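Local coordinates for adhesion G-protein coupled receptor G6 (Danio rerio, PDB 6V55) that probably serves as a cell-adhesion receptor of the adhesion G-protein coupled receptor family, associated with myelination, whose extracellular region binds calcium, at residues 32-38 / 89-95; 15-21 / 104-110; 57-62 / 72-76. One frame throughout, in Å; residues are numbered along the deposited sequence.

Contact 1. Residues 32-38 / 89-95. With NAG (2-acetamido-2-deoxy-beta-D-glucopyranose), chain E.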
loop_
_atom_site.group_PDB
_atom_site.type_symbol
_atom_site.label_atom_id
_atom_site.label_comp_id
_atom_site.label_asym_id
_atom_site.label_seq_id
_atom_site.Cartn_x
_atom_site.Cartn_y
_atom_site.Cartn_z
ATOM N N ASN A 32 -0.287 1.805 6.146
ATOM C CA ASN A 32 1.148 1.541 6.385
ATOM C C ASN A 32 1.157 0.233 7.170
ATOM O O ASN A 32 1.143 0.228 8.404
ATOM C CB ASN A 32 1.847 2.694 7.134
ATOM C CG ASN A 32 3.332 2.404 7.540
ATOM O OD1 ASN A 32 3.935 1.422 7.141
ATOM N ND2 ASN A 32 3.921 3.321 8.322
ATOM N N TRP A 33 1.211 -0.872 6.441
ATOM C CA TRP A 33 1.543 -2.165 7.012
ATOM C C TRP A 33 3.059 -2.319 7.007
ATOM O O TRP A 33 3.660 -2.506 5.944
ATOM C CB TRP A 33 0.907 -3.268 6.193
ATOM C CG TRP A 33 -0.577 -3.202 6.096
ATOM C CD1 TRP A 33 -1.475 -3.653 7.014
ATOM C CD2 TRP A 33 -1.344 -2.718 4.991
ATOM N NE1 TRP A 33 -2.753 -3.458 6.560
ATOM C CE2 TRP A 33 -2.698 -2.886 5.320
ATOM C CE3 TRP A 33 -1.015 -2.152 3.756
ATOM C CZ2 TRP A 33 -3.713 -2.508 4.472
ATOM C CZ3 TRP A 33 -2.037 -1.777 2.915
ATOM C CH2 TRP A 33 -3.360 -1.963 3.273
ATOM N N THR A 34 3.685 -2.252 8.178
ATOM C CA THR A 34 5.112 -2.531 8.301
ATOM C C THR A 34 5.286 -3.958 8.819
ATOM O O THR A 34 4.734 -4.325 9.855
ATOM C CB THR A 34 5.787 -1.500 9.209
ATOM O OG1 THR A 34 6.028 -0.304 8.456
ATOM C CG2 THR A 34 7.118 -1.999 9.744
ATOM N N ILE A 35 6.017 -4.776 8.080
ATOM C CA ILE A 35 6.243 -6.166 8.453
ATOM C C ILE A 35 7.666 -6.292 8.964
ATOM O O ILE A 35 8.617 -6.040 8.214
ATOM C CB ILE A 35 6.017 -7.110 7.272
ATOM C CG1 ILE A 35 4.742 -6.719 6.521
ATOM C CG2 ILE A 35 5.971 -8.514 7.785
ATOM C CD1 ILE A 35 4.580 -7.392 5.162
ATOM N N GLN A 36 7.823 -6.690 10.229
ATOM C CA GLN A 36 9.142 -6.767 10.840
ATOM C C GLN A 36 9.445 -8.179 11.311
ATOM O O GLN A 36 8.641 -8.799 12.016
ATOM C CB GLN A 36 9.285 -5.798 12.001
ATOM C CG GLN A 36 10.726 -5.610 12.389
ATOM C CD GLN A 36 10.955 -4.323 13.123
ATOM O OE1 GLN A 36 12.047 -3.746 13.063
ATOM N NE2 GLN A 36 9.918 -3.843 13.812
ATOM N N ALA A 37 10.607 -8.672 10.914
ATOM C CA ALA A 37 11.179 -9.950 11.279
ATOM C C ALA A 37 12.406 -9.726 12.166
ATOM O O ALA A 37 12.985 -8.632 12.164
ATOM C CB ALA A 37 11.561 -10.712 9.998
ATOM N N PRO A 38 12.843 -10.755 12.965
ATOM C CA PRO A 38 14.116 -10.616 13.701
ATOM C C PRO A 38 15.340 -10.638 12.791
ATOM O O PRO A 38 15.215 -10.861 11.579
ATOM C CB PRO A 38 14.107 -11.820 14.651
ATOM C CG PRO A 38 13.145 -12.798 14.026
ATOM C CD PRO A 38 12.096 -11.953 13.404
ATOM N N ASN A 89 15.364 -7.008 7.192
ATOM C CA ASN A 89 14.317 -7.720 7.901
ATOM C C ASN A 89 13.007 -6.951 7.980
ATOM O O ASN A 89 12.053 -7.456 8.578
ATOM C CB ASN A 89 14.784 -8.082 9.309
ATOM C CG ASN A 89 15.269 -6.895 10.071
ATOM O OD1 ASN A 89 15.631 -5.872 9.485
ATOM N ND2 ASN A 89 15.299 -7.018 11.390
ATOM N N VAL A 90 12.921 -5.747 7.410
ATOM C CA VAL A 90 11.674 -4.983 7.419
ATOM C C VAL A 90 11.172 -4.782 5.989
ATOM O O VAL A 90 11.920 -4.331 5.113
ATOM C CB VAL A 90 11.815 -3.627 8.130
ATOM C CG1 VAL A 90 10.466 -3.174 8.562
ATOM C CG2 VAL A 90 12.711 -3.732 9.350
ATOM N N MET A 91 9.899 -5.107 5.765
ATOM C CA MET A 91 9.197 -4.801 4.524
ATOM C C MET A 91 7.969 -3.955 4.846
ATOM O O MET A 91 7.161 -4.341 5.695
ATOM C CB MET A 91 8.772 -6.074 3.793
ATOM C CG MET A 91 7.959 -5.797 2.543
ATOM S SD MET A 91 8.989 -5.864 1.079
ATOM C CE MET A 91 8.956 -7.621 0.819
ATOM N N GLU A 92 7.816 -2.820 4.157
ATOM C CA GLU A 92 6.706 -1.897 4.373
ATOM C C GLU A 92 5.853 -1.823 3.111
ATOM O O GLU A 92 6.388 -1.643 2.013
ATOM C CB GLU A 92 7.232 -0.506 4.754
ATOM C CG GLU A 92 8.228 -0.550 5.907
ATOM C CD GLU A 92 8.570 0.811 6.485
ATOM O OE1 GLU A 92 8.439 1.838 5.787
ATOM O OE2 GLU A 92 8.978 0.857 7.662
ATOM N N VAL A 93 4.534 -1.963 3.272
ATOM C CA VAL A 93 3.558 -1.905 2.181
ATOM C C VAL A 93 2.614 -0.736 2.440
ATOM O O VAL A 93 1.881 -0.738 3.434
ATOM C CB VAL A 93 2.752 -3.206 2.061
ATOM C CG1 VAL A 93 1.667 -3.062 0.999
ATOM C CG2 VAL A 93 3.650 -4.364 1.727
ATOM N N PHE A 94 2.598 0.236 1.535
ATOM C CA PHE A 94 1.705 1.379 1.648
ATOM C C PHE A 94 0.578 1.269 0.644
ATOM O O PHE A 94 0.705 0.590 -0.373
ATOM C CB PHE A 94 2.444 2.686 1.410
ATOM C CG PHE A 94 3.537 2.928 2.384
ATOM C CD1 PHE A 94 3.255 3.482 3.621
ATOM C CD2 PHE A 94 4.845 2.575 2.074
ATOM C CE1 PHE A 94 4.259 3.692 4.523
ATOM C CE2 PHE A 94 5.852 2.787 2.974
ATOM C CZ PHE A 94 5.560 3.349 4.205
ATOM N N PHE A 95 -0.527 1.950 0.936
ATOM C CA PHE A 95 -1.644 2.018 0.005
ATOM C C PHE A 95 -2.336 3.355 0.200
ATOM O O PHE A 95 -2.641 3.739 1.334
ATOM C CB PHE A 95 -2.618 0.859 0.219
ATOM C CG PHE A 95 -3.941 1.006 -0.514
ATOM C CD1 PHE A 95 -3.992 1.185 -1.899
ATOM C CD2 PHE A 95 -5.141 0.936 0.187
ATOM C CE1 PHE A 95 -5.226 1.296 -2.571
ATOM C CE2 PHE A 95 -6.374 1.036 -0.478
ATOM C CZ PHE A 95 -6.416 1.220 -1.860
HETATM C C1 NAG E . 5.295 3.213 8.810
HETATM C C2 NAG E . 6.056 4.551 8.945
HETATM C C3 NAG E . 7.421 4.329 9.615
HETATM C C4 NAG E . 7.260 3.645 10.966
HETATM C C5 NAG E . 6.510 2.321 10.792
HETATM C C6 NAG E . 6.178 1.674 12.113
HETATM C C7 NAG E . 5.297 6.010 7.115
HETATM C C8 NAG E . 5.692 6.693 5.838
HETATM N N2 NAG E . 6.231 5.233 7.672
HETATM O O3 NAG E . 8.105 5.570 9.779
HETATM O O4 NAG E . 8.543 3.418 11.548
HETATM O O5 NAG E . 5.250 2.533 10.123
HETATM O O6 NAG E . 4.940 2.156 12.620
HETATM O O7 NAG E . 4.181 6.151 7.616
#
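Asn32 swings its CG opposite its own backbone N (chi1 174°), while the ring of Phe94 stays beside its backbone N (chi1 -61°), and the two side chains meet on one face of an antiparallel pair, Phe94 CE1 lying 3.4 Å from Asn32 CG. The amide of Asn32 carries the glycan: ND2 is bonded to C1 of the N-acetylglucosamine, whose acetyl methyl C8 approaches Phe94 CE1 at 3.6 Å. Thr34, two residues on in the Asn-Trp-Thr sequon, donates OG1 to Asn32 OD1 (3.0 Å) and lies alongside Glu92.

The opposite face bears Trp33, Ile35, Met91 and Val93. Trp33 offers its edge to Phe95, with CZ3 3.8 Å from Phe95 CB. Backbone bonds couple Trp33 with Val93 and Ile35 with Met91, and Ile35 N to Met91 O is 2.7 Å. Past the strand end, Asn89 ND2 reaches Ala37 O at 2.9 Å, bent to 130° at the hydrogen, while Ala37 N donates to Asn89 O.

The ladder thus separates two chemistries: a mixed, sugar-bearing surface, where Phe94 and Val90 sit among the polar groups and the threonine hydroxyl helps fix the linked amide, and an apolar surface turned to strands 41-51 and 105-114 of the facing sheet.

Contact 2. Residues 15-21 / 104-110; sequences SFTSPCY and KGFHISY
The Phe106 ring has Ser18 CB centred over one face, 3.6 Å from its centroid in a CH-pi contact, and Phe16 CE1 near its plane at the edge. Phe16 in turn takes Ile108 CB over one face, towards the rim, with Ile108 CG2 3.6 Å from Phe16 CZ, and meets Tyr110 CD1 at its edge. Over a face of Tyr21 pass backbone atoms of the opposite strand, Phe106 O and His107 N. The rings of Tyr21 and His107 are inclined at 46°, so the pair is oblique, and Tyr21 CE2 touches His107 CB at 3.6 Å.

At the edge of the imidazole, His107 NE2 and Ser15 OG are hydrogen-bonded; their 2.5 Å separation is unusually short and its exact value doubtful. The methyl of Thr17 leans against the same ring, CG2 to His107 CD2 being 3.5 Å.

Between Phe16 and Ile108 run two nearly straight backbone bonds, and Ser18 N continues the ladder to Phe106 O. Here the strand leaves its extended course for a type II turn from Ser18 to Tyr21. With chi1 at 64°, Ser18 OG sits between its backbone N and carbonyl carbon and accepts from Phe106 N (3.0 Å). Ser18 O is gripped from opposite faces by Thr17 OG1 and Tyr21 N. Gly105 passes so close to Ser18 OG that a side chain would collide with it.

Water links Ser15 O to Tyr110 OH. Asp49 binds both Tyr21 OH and Lys104 NZ from strand 41-51, the partner on the other flank of strand 105-114. Strand 13-17 forms an outer edge of this four-stranded sheet, and Phe16 stacks on Trp33 of strand 30-36 in the facing sheet.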
loop_
_atom_site.group_PDB
_atom_site.type_symbol
_atom_site.label_atom_id
_atom_site.label_comp_id
_atom_site.label_asym_id
_atom_site.label_seq_id
_atom_site.Cartn_x
_atom_site.Cartn_y
_atom_site.Cartn_z
ATOM N N SER A 15 -1.528 -12.771 6.937
ATOM C CA SER A 15 -2.283 -12.228 5.828
ATOM C C SER A 15 -2.784 -10.847 6.221
ATOM O O SER A 15 -3.059 -10.583 7.398
ATOM C CB SER A 15 -3.457 -13.137 5.476
ATOM O OG SER A 15 -3.758 -13.059 4.104
ATOM N N PHE A 16 -2.871 -9.960 5.231
ATOM C CA PHE A 16 -3.588 -8.708 5.401
ATOM C C PHE A 16 -4.194 -8.324 4.068
ATOM O O PHE A 16 -3.681 -8.692 3.008
ATOM C CB PHE A 16 -2.714 -7.582 5.953
ATOM C CG PHE A 16 -1.562 -7.184 5.077
ATOM C CD1 PHE A 16 -1.660 -6.094 4.221
ATOM C CD2 PHE A 16 -0.346 -7.832 5.190
ATOM C CE1 PHE A 16 -0.586 -5.718 3.440
ATOM C CE2 PHE A 16 0.745 -7.455 4.413
ATOM C CZ PHE A 16 0.626 -6.399 3.548
ATOM N N THR A 17 -5.318 -7.614 4.131
ATOM C CA THR A 17 -5.999 -7.148 2.937
ATOM C C THR A 17 -6.146 -5.637 2.991
ATOM O O THR A 17 -6.036 -5.012 4.052
ATOM C CB THR A 17 -7.390 -7.769 2.769
ATOM O OG1 THR A 17 -8.311 -7.131 3.655
ATOM C CG2 THR A 17 -7.412 -9.264 3.038
ATOM N N SER A 18 -6.444 -5.058 1.821
ATOM C CA SER A 18 -6.916 -3.678 1.732
ATOM C C SER A 18 -8.272 -3.574 2.439
ATOM O O SER A 18 -8.977 -4.585 2.543
ATOM C CB SER A 18 -7.064 -3.275 0.265
ATOM O OG SER A 18 -8.065 -4.061 -0.374
ATOM N N PRO A 19 -8.630 -2.390 2.977
ATOM C CA PRO A 19 -9.889 -2.265 3.742
ATOM C C PRO A 19 -11.115 -2.575 2.898
ATOM O O PRO A 19 -11.143 -2.258 1.708
ATOM C CB PRO A 19 -9.880 -0.802 4.211
ATOM C CG PRO A 19 -8.739 -0.133 3.461
ATOM C CD PRO A 19 -7.764 -1.215 3.195
ATOM N N CYS A 20 -12.003 -3.390 3.490
ATOM C CA CYS A 20 -13.268 -3.888 2.941
ATOM C C CYS A 20 -13.102 -4.918 1.816
ATOM O O CYS A 20 -14.102 -5.244 1.166
ATOM C CB CYS A 20 -14.201 -2.756 2.468
ATOM S SG CYS A 20 -14.284 -1.317 3.559
ATOM N N TYR A 21 -11.885 -5.454 1.589
ATOM C CA TYR A 21 -11.683 -6.557 0.635
ATOM C C TYR A 21 -12.459 -7.788 1.101
ATOM O O TYR A 21 -12.443 -8.105 2.292
ATOM C CB TYR A 21 -10.176 -6.898 0.503
ATOM C CG TYR A 21 -9.797 -8.085 -0.398
ATOM C CD1 TYR A 21 -9.545 -7.902 -1.763
ATOM C CD2 TYR A 21 -9.704 -9.394 0.111
ATOM C CE1 TYR A 21 -9.226 -8.989 -2.590
ATOM C CE2 TYR A 21 -9.416 -10.466 -0.703
ATOM C CZ TYR A 21 -9.166 -10.259 -2.045
ATOM O OH TYR A 21 -8.846 -11.352 -2.818
ATOM N N LYS A 104 -11.229 -3.274 -6.375
ATOM C CA LYS A 104 -11.397 -4.332 -5.389
ATOM C C LYS A 104 -10.357 -4.245 -4.280
ATOM O O LYS A 104 -10.673 -4.451 -3.102
ATOM C CB LYS A 104 -11.307 -5.669 -6.104
ATOM C CG LYS A 104 -11.677 -6.873 -5.287
ATOM C CD LYS A 104 -10.878 -8.088 -5.717
ATOM C CE LYS A 104 -10.910 -8.328 -7.226
ATOM N NZ LYS A 104 -10.062 -9.485 -7.674
ATOM N N GLY A 105 -9.125 -3.898 -4.631
ATOM C CA GLY A 105 -8.073 -3.847 -3.648
ATOM C C GLY A 105 -7.140 -5.029 -3.765
ATOM O O GLY A 105 -6.777 -5.428 -4.883
ATOM N N PHE A 106 -6.763 -5.611 -2.628
ATOM C CA PHE A 106 -5.702 -6.596 -2.659
ATOM C C PHE A 106 -5.714 -7.470 -1.418
ATOM O O PHE A 106 -6.247 -7.097 -0.370
ATOM C CB PHE A 106 -4.324 -5.948 -2.816
ATOM C CG PHE A 106 -4.048 -4.811 -1.875
ATOM C CD1 PHE A 106 -3.428 -5.041 -0.645
ATOM C CD2 PHE A 106 -4.326 -3.496 -2.248
ATOM C CE1 PHE A 106 -3.124 -3.971 0.217
ATOM C CE2 PHE A 106 -4.031 -2.425 -1.397
ATOM C CZ PHE A 106 -3.432 -2.665 -0.170
ATOM N N HIS A 107 -5.073 -8.628 -1.562
ATOM C CA HIS A 107 -4.882 -9.602 -0.497
ATOM C C HIS A 107 -3.433 -10.053 -0.568
ATOM O O HIS A 107 -3.026 -10.672 -1.556
ATOM C CB HIS A 107 -5.829 -10.791 -0.669
ATOM C CG HIS A 107 -5.804 -11.769 0.466
ATOM N ND1 HIS A 107 -6.427 -12.994 0.397
ATOM C CD2 HIS A 107 -5.239 -11.704 1.695
ATOM C CE1 HIS A 107 -6.235 -13.651 1.526
ATOM N NE2 HIS A 107 -5.528 -12.886 2.338
ATOM N N ILE A 108 -2.665 -9.749 0.476
ATOM C CA ILE A 108 -1.228 -9.984 0.519
ATOM C C ILE A 108 -0.926 -10.984 1.632
ATOM O O ILE A 108 -1.432 -10.850 2.751
ATOM C CB ILE A 108 -0.475 -8.663 0.747
ATOM C CG1 ILE A 108 -0.721 -7.695 -0.412
ATOM C CG2 ILE A 108 1.016 -8.878 0.966
ATOM C CD1 ILE A 108 -0.070 -6.337 -0.175
ATOM N N SER A 109 -0.127 -11.997 1.321
ATOM C CA SER A 109 0.393 -12.927 2.313
ATOM C C SER A 109 1.849 -12.589 2.599
ATOM O O SER A 109 2.634 -12.401 1.666
ATOM C CB SER A 109 0.297 -14.361 1.808
ATOM O OG SER A 109 1.243 -14.572 0.771
ATOM N N TYR A 110 2.211 -12.524 3.878
ATOM C CA TYR A 110 3.592 -12.295 4.267
ATOM C C TYR A 110 4.149 -13.511 4.995
ATOM O O TYR A 110 3.417 -14.296 5.599
ATOM C CB TYR A 110 3.740 -11.048 5.139
ATOM C CG TYR A 110 3.043 -11.058 6.484
ATOM C CD1 TYR A 110 1.702 -10.702 6.586
ATOM C CD2 TYR A 110 3.743 -11.358 7.661
ATOM C CE1 TYR A 110 1.057 -10.675 7.805
ATOM C CE2 TYR A 110 3.103 -11.330 8.899
ATOM C CZ TYR A 110 1.750 -10.990 8.959
ATOM O OH TYR A 110 1.076 -10.951 10.166
HETATM O O HOH W 1 -2.053 -10.951 10.120
#

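Contact 3. Residues 57-62 / 72-76. With CA (calcium ion), chain C.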
loop_
_atom_site.group_PDB
_atom_site.type_symbol
_atom_site.label_atom_id
_atom_site.label_comp_id
_atom_site.label_asym_id
_atom_site.label_seq_id
_atom_site.Cartn_x
_atom_site.Cartn_y
_atom_site.Cartn_z
ATOM N N GLY A 57 1.626 6.665 -14.386
ATOM C CA GLY A 57 2.423 7.004 -13.226
ATOM C C GLY A 57 1.774 6.682 -11.899
ATOM O O GLY A 57 2.258 7.164 -10.863
ATOM N N CYS A 58 0.691 5.887 -11.919
ATOM C CA CYS A 58 -0.058 5.415 -10.746
ATOM C C CYS A 58 -0.531 6.569 -9.841
ATOM O O CYS A 58 -0.565 6.447 -8.611
ATOM C CB CYS A 58 0.767 4.352 -9.994
ATOM S SG CYS A 58 0.717 2.644 -10.789
ATOM N N ILE A 59 -0.900 7.703 -10.460
ATOM C CA ILE A 59 -1.127 8.938 -9.712
ATOM C C ILE A 59 -2.523 9.041 -9.122
ATOM O O ILE A 59 -2.835 10.056 -8.479
ATOM C CB ILE A 59 -0.868 10.195 -10.574
ATOM C CG1 ILE A 59 -1.919 10.342 -11.667
ATOM C CG2 ILE A 59 0.517 10.169 -11.207
ATOM C CD1 ILE A 59 -2.104 11.783 -12.111
ATOM N N TYR A 60 -3.368 8.020 -9.292
ATOM C CA TYR A 60 -4.704 8.030 -8.696
ATOM C C TYR A 60 -4.704 7.171 -7.434
ATOM O O TYR A 60 -4.647 7.719 -6.329
ATOM C CB TYR A 60 -5.762 7.545 -9.690
ATOM C CG TYR A 60 -6.053 8.503 -10.843
ATOM C CD1 TYR A 60 -5.621 9.817 -10.811
ATOM C CD2 TYR A 60 -6.770 8.076 -11.962
ATOM C CE1 TYR A 60 -5.875 10.679 -11.865
ATOM C CE2 TYR A 60 -7.029 8.932 -13.017
ATOM C CZ TYR A 60 -6.585 10.228 -12.958
ATOM O OH TYR A 60 -6.851 11.098 -13.993
ATOM N N ASP A 61 -4.764 5.843 -7.558
ATOM C CA ASP A 61 -4.544 4.958 -6.424
ATOM C C ASP A 61 -3.252 4.208 -6.656
ATOM O O ASP A 61 -3.023 3.710 -7.757
ATOM C CB ASP A 61 -5.663 3.927 -6.248
ATOM C CG ASP A 61 -7.048 4.546 -6.226
ATOM O OD1 ASP A 61 -7.130 5.771 -6.027
ATOM O OD2 ASP A 61 -8.048 3.808 -6.412
ATOM N N ARG A 62 -2.416 4.078 -5.627
ATOM C CA ARG A 62 -1.163 3.345 -5.788
ATOM C C ARG A 62 -0.868 2.524 -4.541
ATOM O O ARG A 62 -1.292 2.866 -3.436
ATOM C CB ARG A 62 0.021 4.283 -6.094
ATOM C CG ARG A 62 0.353 5.268 -5.001
ATOM C CD ARG A 62 1.697 5.972 -5.252
ATOM N NE ARG A 62 1.707 6.747 -6.491
ATOM C CZ ARG A 62 2.549 7.745 -6.772
ATOM N NH1 ARG A 62 3.489 8.128 -5.900
ATOM N NH2 ARG A 62 2.437 8.374 -7.941
ATOM N N ALA A 72 8.944 0.859 -4.948
ATOM C CA ALA A 72 8.265 0.769 -6.227
ATOM C C ALA A 72 6.760 0.920 -6.071
ATOM O O ALA A 72 6.170 0.334 -5.157
ATOM C CB ALA A 72 8.583 -0.543 -6.907
ATOM N N LYS A 73 6.138 1.671 -6.992
ATOM C CA LYS A 73 4.699 1.924 -6.981
ATOM C C LYS A 73 3.982 0.994 -7.953
ATOM O O LYS A 73 4.542 0.586 -8.966
ATOM C CB LYS A 73 4.380 3.381 -7.320
ATOM C CG LYS A 73 5.064 3.919 -8.565
ATOM C CD LYS A 73 4.667 5.356 -8.872
ATOM C CE LYS A 73 5.447 5.879 -10.091
ATOM N NZ LYS A 73 5.032 7.284 -10.492
ATOM N N PHE A 74 2.736 0.646 -7.622
ATOM C CA PHE A 74 1.951 -0.338 -8.364
ATOM C C PHE A 74 0.489 0.100 -8.402
ATOM O O PHE A 74 -0.045 0.582 -7.399
ATOM C CB PHE A 74 2.003 -1.735 -7.718
ATOM C CG PHE A 74 3.371 -2.353 -7.655
ATOM C CD1 PHE A 74 3.815 -3.199 -8.676
ATOM C CD2 PHE A 74 4.203 -2.132 -6.556
ATOM C CE1 PHE A 74 5.074 -3.794 -8.622
ATOM C CE2 PHE A 74 5.470 -2.716 -6.491
ATOM C CZ PHE A 74 5.904 -3.553 -7.531
ATOM N N CYS A 75 -0.162 -0.090 -9.547
ATOM C CA CYS A 75 -1.609 0.049 -9.654
ATOM C C CYS A 75 -2.091 -0.844 -10.787
ATOM O O CYS A 75 -1.320 -1.625 -11.349
ATOM C CB CYS A 75 -2.038 1.485 -9.919
ATOM S SG CYS A 75 -1.219 2.210 -11.359
ATOM N N GLY A 76 -3.363 -0.683 -11.148
ATOM C CA GLY A 76 -3.945 -1.488 -12.207
ATOM C C GLY A 76 -4.033 -2.938 -11.776
ATOM O O GLY A 76 -4.476 -3.248 -10.663
HETATM CA CA CA C . -9.586 6.074 -6.454
HETATM O O HOH W 2 -10.496 6.113 -4.062
#
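Lys73 lies across the guanidinium of Arg62, its CD over the centre of one face and 3.8 Å from Arg62 CZ. The lysine chain is extended beyond CG, which carries NZ past the arginine to Gly57 O, where it donates at 2.8 Å, tilted from the carbonyl plane. Arg62 bends at chi3 (61°) and turns back on its own loop: NE donates to Cys58 O at 3.1 Å, with that oxygen in the guanidinium plane, while NH2 makes a weak bond to Gly57 O. Two cationic groups therefore share one carbonyl, and Arg62 NH2 and Lys73 NZ come within 3.8 Å; the shared acceptor probably offsets part of their repulsion. With Lys73 cut back to an alanine, Gly57 O would probably keep only the weak arginine bond of this pair, and the guanidinium would lose the methylene packed over its face.

Both segments belong to a CUB domain, and the loop 57-62 is tied to the end of strand 71-74 by the disulfide Cys58-Cys75. Its sulfurs twist at a chi3 of -86°, the left-handed sense, with Cys75 CB also 3.3 Å from Asp61 O.

Asp61 turns its carboxylate away from segment 72-76 and binds the calcium ion through both oxygens, OD1 at 2.5 Å and OD2 at 2.7 Å from the metal. Glu53, Asp98, the carbonyls of Ser100 and Val101 and a water complete the site, a set of ligands consistent with the calcium-binding class of CUB domains. Tyr25 OH also holds Asp61 OD2 by a hydrogen bond, a second-shell grip on the carboxylate.

In the fold
All three contacts lie within one CUB domain, nested along the chain: contact 2 closes the widest loop, contact 1 lies inside it and contact 3 inside contact 1. Contacts 1 and 2 belong to facing sheets, their centres 14 Å apart, and meet through aromatics: Trp33 CZ3 is 3.5 Å from Phe106 CZ, and Phe95 packs edge-to-face on Phe106. Contact 3, centred 19 Å from contact 1, reaches the same sheet, with Phe95 CD1 3.5 Å from Arg62 O. Contacts 2 and 3 do not touch, their nearest atoms being about 6 Å apart. Phe95, whose side chain lies about 7 Å from the calcium ion, thus joins the aromatic interior to the calcium-binding end.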